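Local atomic coordinates of APL1 (Anopheles gambiae, PDB entry 3O6N), a protein that probably works, in a complex with the leucine-rich repeat protein LRIM1, in regulating complement-like immunity of the mosquito. Residues A[50-61]-A[74-85]. Residues are numbered along the deposited sequence; the frame is centred on the assembly and turned at random.
Sequences VTFKNSTMRKLP and LNLNDLQIEEID
Val50 and Leu74 are paired in parallel on adjoining strands, where Asn75 N donates to Val50 O, and after both chains turn, Lys59–Leu60 runs parallel to Glu83–Ile84 with Leu60 N hydrogen-bonded to Glu83 O at 2.9 Å. Between these two paired regions, water 1 links Phe52 N to Asn75 O, and Met57 N donates directly to Leu79 O. Arg58 O accepts two hydrogen bonds, from Glu82 N at 2.7 Å and, longer, from Glu83 N.

Inside the coil, Leu79 CD2 lies over one face of the Phe52 ring, a CH-pi contact 4.2 Å from the centroid. Met57 CE covers the same face; bent at chi3 (-69°), its chain sets this methyl only 3.3 Å from Leu79 CD2, a tight fit. The two methyls of Leu76 divide the work, CD2 touching Phe52 CE2 and CD1 packing against Leu60 CD2.

On the outer side, Arg58 and Gln80 run alongside each other. Arg58 NH1 donates to Gln80 OE1 (3.0 Å) from above the carbonyl plane, with guanidinium and amide turned 66° apart, and water 3 ties the same NH1 to Gln80 O and Glu82 OE2. Lys59, fully extended, brings NZ to Asp85 OD1 in a long salt bridge of 3.7 Å, while Asp85 OD2 accepts from Tyr87 N.

These are successive coils of a leucine-rich repeat solenoid, stacked in register. Strand 21-24 flanks 50-53 and strand 97-99 continues beyond 74-75, while Phe23 of strand 21-24 and Phe37 of strand 36-37 both pack on Phe52, and the Asn103 side chain hydrogen-bonds to the backbone of Leu76, Leu79 and Ile81.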
# COMPACT_ATOMS: atom_id res chain seq x y z
N VAL A 50 26.35 2.50 13.09
CA VAL A 50 26.78 3.86 12.81
C VAL A 50 25.62 4.77 12.46
O VAL A 50 24.84 4.48 11.55
CB VAL A 50 27.80 3.90 11.66
CG1 VAL A 50 28.08 5.34 11.26
CG2 VAL A 50 29.08 3.19 12.07
N THR A 51 25.50 5.87 13.19
CA THR A 51 24.50 6.88 12.88
C THR A 51 25.07 8.28 13.05
O THR A 51 26.14 8.46 13.64
CB THR A 51 23.23 6.73 13.74
OG1 THR A 51 22.17 7.47 13.14
CG2 THR A 51 23.48 7.25 15.14
N PHE A 52 24.36 9.27 12.54
CA PHE A 52 24.79 10.66 12.59
C PHE A 52 23.75 11.52 13.28
O PHE A 52 22.55 11.26 13.18
CB PHE A 52 25.03 11.19 11.18
CG PHE A 52 26.20 10.56 10.49
CD1 PHE A 52 27.38 11.28 10.31
CD2 PHE A 52 26.14 9.26 10.03
CE1 PHE A 52 28.46 10.70 9.67
CE2 PHE A 52 27.22 8.68 9.40
CZ PHE A 52 28.39 9.40 9.22
N LYS A 53 24.21 12.54 14.00
CA LYS A 53 23.30 13.50 14.62
C LYS A 53 23.73 14.92 14.29
O LYS A 53 24.92 15.24 14.30
CB LYS A 53 23.26 13.30 16.14
CG LYS A 53 22.56 12.02 16.57
CD LYS A 53 21.13 11.97 16.05
CE LYS A 53 20.43 10.68 16.44
NZ LYS A 53 19.06 10.61 15.87
N ASN A 54 22.76 15.77 13.97
CA ASN A 54 23.04 17.16 13.63
C ASN A 54 24.14 17.25 12.57
O ASN A 54 25.06 18.06 12.69
CB ASN A 54 23.44 17.93 14.89
CG ASN A 54 22.81 19.31 14.95
OD1 ASN A 54 22.73 20.01 13.94
ND2 ASN A 54 22.35 19.70 16.13
N SER A 55 24.03 16.42 11.54
CA SER A 55 25.06 16.34 10.51
C SER A 55 24.51 16.53 9.10
O SER A 55 23.33 16.28 8.84
CB SER A 55 25.80 15.00 10.60
OG SER A 55 26.42 14.84 11.86
N THR A 56 25.39 16.97 8.20
CA THR A 56 25.08 17.05 6.78
C THR A 56 26.27 16.56 5.96
O THR A 56 27.41 16.93 6.21
CB THR A 56 24.73 18.49 6.35
OG1 THR A 56 25.89 19.32 6.48
CG2 THR A 56 23.61 19.06 7.21
N MET A 57 25.99 15.70 4.98
CA MET A 57 27.01 15.24 4.05
C MET A 57 26.44 15.29 2.64
O MET A 57 25.87 14.31 2.16
CB MET A 57 27.45 13.82 4.38
CG MET A 57 28.20 13.69 5.71
SD MET A 57 29.03 12.09 5.86
CE MET A 57 27.64 10.98 6.02
N ARG A 58 26.60 16.43 1.98
CA ARG A 58 25.98 16.63 0.67
C ARG A 58 26.56 15.66 -0.37
O ARG A 58 25.88 15.29 -1.34
CB ARG A 58 26.09 18.09 0.24
CG ARG A 58 25.62 19.04 1.34
CD ARG A 58 25.14 20.38 0.82
NE ARG A 58 24.86 21.31 1.92
CZ ARG A 58 23.70 21.41 2.56
NH1 ARG A 58 22.67 20.63 2.22
NH2 ARG A 58 23.55 22.28 3.55
N LYS A 59 27.80 15.24 -0.16
CA LYS A 59 28.36 14.12 -0.90
C LYS A 59 28.88 13.09 0.10
O LYS A 59 29.65 13.43 0.99
CB LYS A 59 29.48 14.57 -1.84
CG LYS A 59 30.19 13.42 -2.54
CD LYS A 59 31.18 13.91 -3.59
CE LYS A 59 31.84 12.74 -4.31
NZ LYS A 59 32.69 13.18 -5.45
N LEU A 60 28.45 11.85 -0.05
CA LEU A 60 28.92 10.78 0.82
C LEU A 60 30.34 10.37 0.42
O LEU A 60 30.54 9.87 -0.69
CB LEU A 60 27.98 9.57 0.75
CG LEU A 60 28.30 8.41 1.69
CD1 LEU A 60 28.07 8.82 3.15
CD2 LEU A 60 27.47 7.20 1.34
N PRO A 61 31.32 10.57 1.31
CA PRO A 61 32.73 10.32 1.00
C PRO A 61 33.15 8.87 1.21
O PRO A 61 32.57 8.18 2.04
CB PRO A 61 33.46 11.21 2.01
CG PRO A 61 32.55 11.21 3.21
CD PRO A 61 31.13 11.12 2.67
N LEU A 74 24.32 0.78 8.89
CA LEU A 74 24.71 2.14 8.57
C LEU A 74 23.47 3.01 8.35
O LEU A 74 22.70 2.79 7.41
CB LEU A 74 25.61 2.17 7.34
CG LEU A 74 26.10 3.54 6.86
CD1 LEU A 74 26.94 4.22 7.93
CD2 LEU A 74 26.89 3.40 5.57
N ASN A 75 23.29 4.00 9.22
CA ASN A 75 22.15 4.90 9.13
C ASN A 75 22.55 6.25 8.55
O ASN A 75 23.10 7.10 9.25
CB ASN A 75 21.50 5.07 10.50
CG ASN A 75 20.18 5.81 10.44
OD1 ASN A 75 19.90 6.50 9.46
ND2 ASN A 75 19.38 5.68 11.48
N LEU A 76 22.27 6.44 7.26
CA LEU A 76 22.54 7.71 6.60
C LEU A 76 21.24 8.44 6.26
O LEU A 76 21.19 9.25 5.33
CB LEU A 76 23.37 7.49 5.33
CG LEU A 76 24.69 6.75 5.54
CD1 LEU A 76 25.33 6.37 4.21
CD2 LEU A 76 25.65 7.59 6.38
N ASN A 77 20.19 8.16 7.02
CA ASN A 77 18.91 8.83 6.84
C ASN A 77 18.99 10.33 7.10
O ASN A 77 19.58 10.76 8.10
CB ASN A 77 17.84 8.21 7.76
CG ASN A 77 17.16 7.02 7.14
OD1 ASN A 77 17.61 6.48 6.13
ND2 ASN A 77 16.06 6.59 7.75
N ASP A 78 18.39 11.12 6.22
CA ASP A 78 18.27 12.57 6.41
C ASP A 78 19.60 13.28 6.67
O ASP A 78 19.72 14.10 7.58
CB ASP A 78 17.29 12.87 7.55
CG ASP A 78 16.94 14.34 7.64
OD1 ASP A 78 16.96 15.03 6.60
OD2 ASP A 78 16.64 14.81 8.76
N LEU A 79 20.60 12.97 5.85
CA LEU A 79 21.91 13.61 5.95
C LEU A 79 22.08 14.65 4.84
O LEU A 79 23.17 15.18 4.64
CB LEU A 79 23.02 12.56 5.85
CG LEU A 79 23.55 11.97 7.16
CD1 LEU A 79 22.42 11.59 8.10
CD2 LEU A 79 24.42 10.76 6.87
N GLN A 80 20.99 14.93 4.13
CA GLN A 80 21.02 15.87 3.01
C GLN A 80 22.02 15.46 1.93
O GLN A 80 22.69 16.31 1.34
CB GLN A 80 21.26 17.29 3.51
CG GLN A 80 20.21 17.74 4.53
CD GLN A 80 20.43 19.15 5.04
OE1 GLN A 80 20.57 20.09 4.26
NE2 GLN A 80 20.45 19.30 6.36
N ILE A 81 22.11 14.16 1.67
CA ILE A 81 23.03 13.63 0.67
C ILE A 81 22.48 13.83 -0.74
O ILE A 81 21.34 13.46 -1.02
CB ILE A 81 23.26 12.11 0.87
CG1 ILE A 81 23.73 11.83 2.30
CG2 ILE A 81 24.25 11.56 -0.16
CD1 ILE A 81 23.96 10.36 2.58
N GLU A 82 23.29 14.42 -1.61
CA GLU A 82 22.89 14.63 -3.00
C GLU A 82 23.62 13.68 -3.94
O GLU A 82 23.10 13.35 -5.01
CB GLU A 82 23.15 16.07 -3.42
CG GLU A 82 22.36 17.08 -2.62
CD GLU A 82 22.71 18.51 -3.00
OE1 GLU A 82 22.74 18.81 -4.21
OE2 GLU A 82 22.95 19.31 -2.07
N GLU A 83 24.82 13.27 -3.56
CA GLU A 83 25.61 12.37 -4.39
C GLU A 83 26.40 11.38 -3.54
O GLU A 83 26.79 11.68 -2.41
CB GLU A 83 26.56 13.16 -5.29
CG GLU A 83 27.46 12.28 -6.16
CD GLU A 83 28.33 13.09 -7.10
OE1 GLU A 83 27.95 14.24 -7.43
OE2 GLU A 83 29.39 12.58 -7.52
N ILE A 84 26.63 10.19 -4.09
CA ILE A 84 27.41 9.16 -3.42
C ILE A 84 28.72 8.99 -4.18
O ILE A 84 28.71 8.74 -5.38
CB ILE A 84 26.68 7.81 -3.46
CG1 ILE A 84 25.35 7.88 -2.71
CG2 ILE A 84 27.57 6.70 -2.90
CD1 ILE A 84 24.51 6.62 -2.87
N ASP A 85 29.85 9.12 -3.49
CA ASP A 85 31.14 8.91 -4.14
C ASP A 85 31.17 7.52 -4.75
O ASP A 85 30.69 6.56 -4.16
CB ASP A 85 32.30 9.06 -3.15
CG ASP A 85 33.65 8.95 -3.82
OD1 ASP A 85 34.14 9.97 -4.35
OD2 ASP A 85 34.23 7.84 -3.84
O HOH W 1 21.97 8.96 10.86
O HOH W 2 20.86 16.68 7.75
O HOH W 3 21.90 18.64 0.32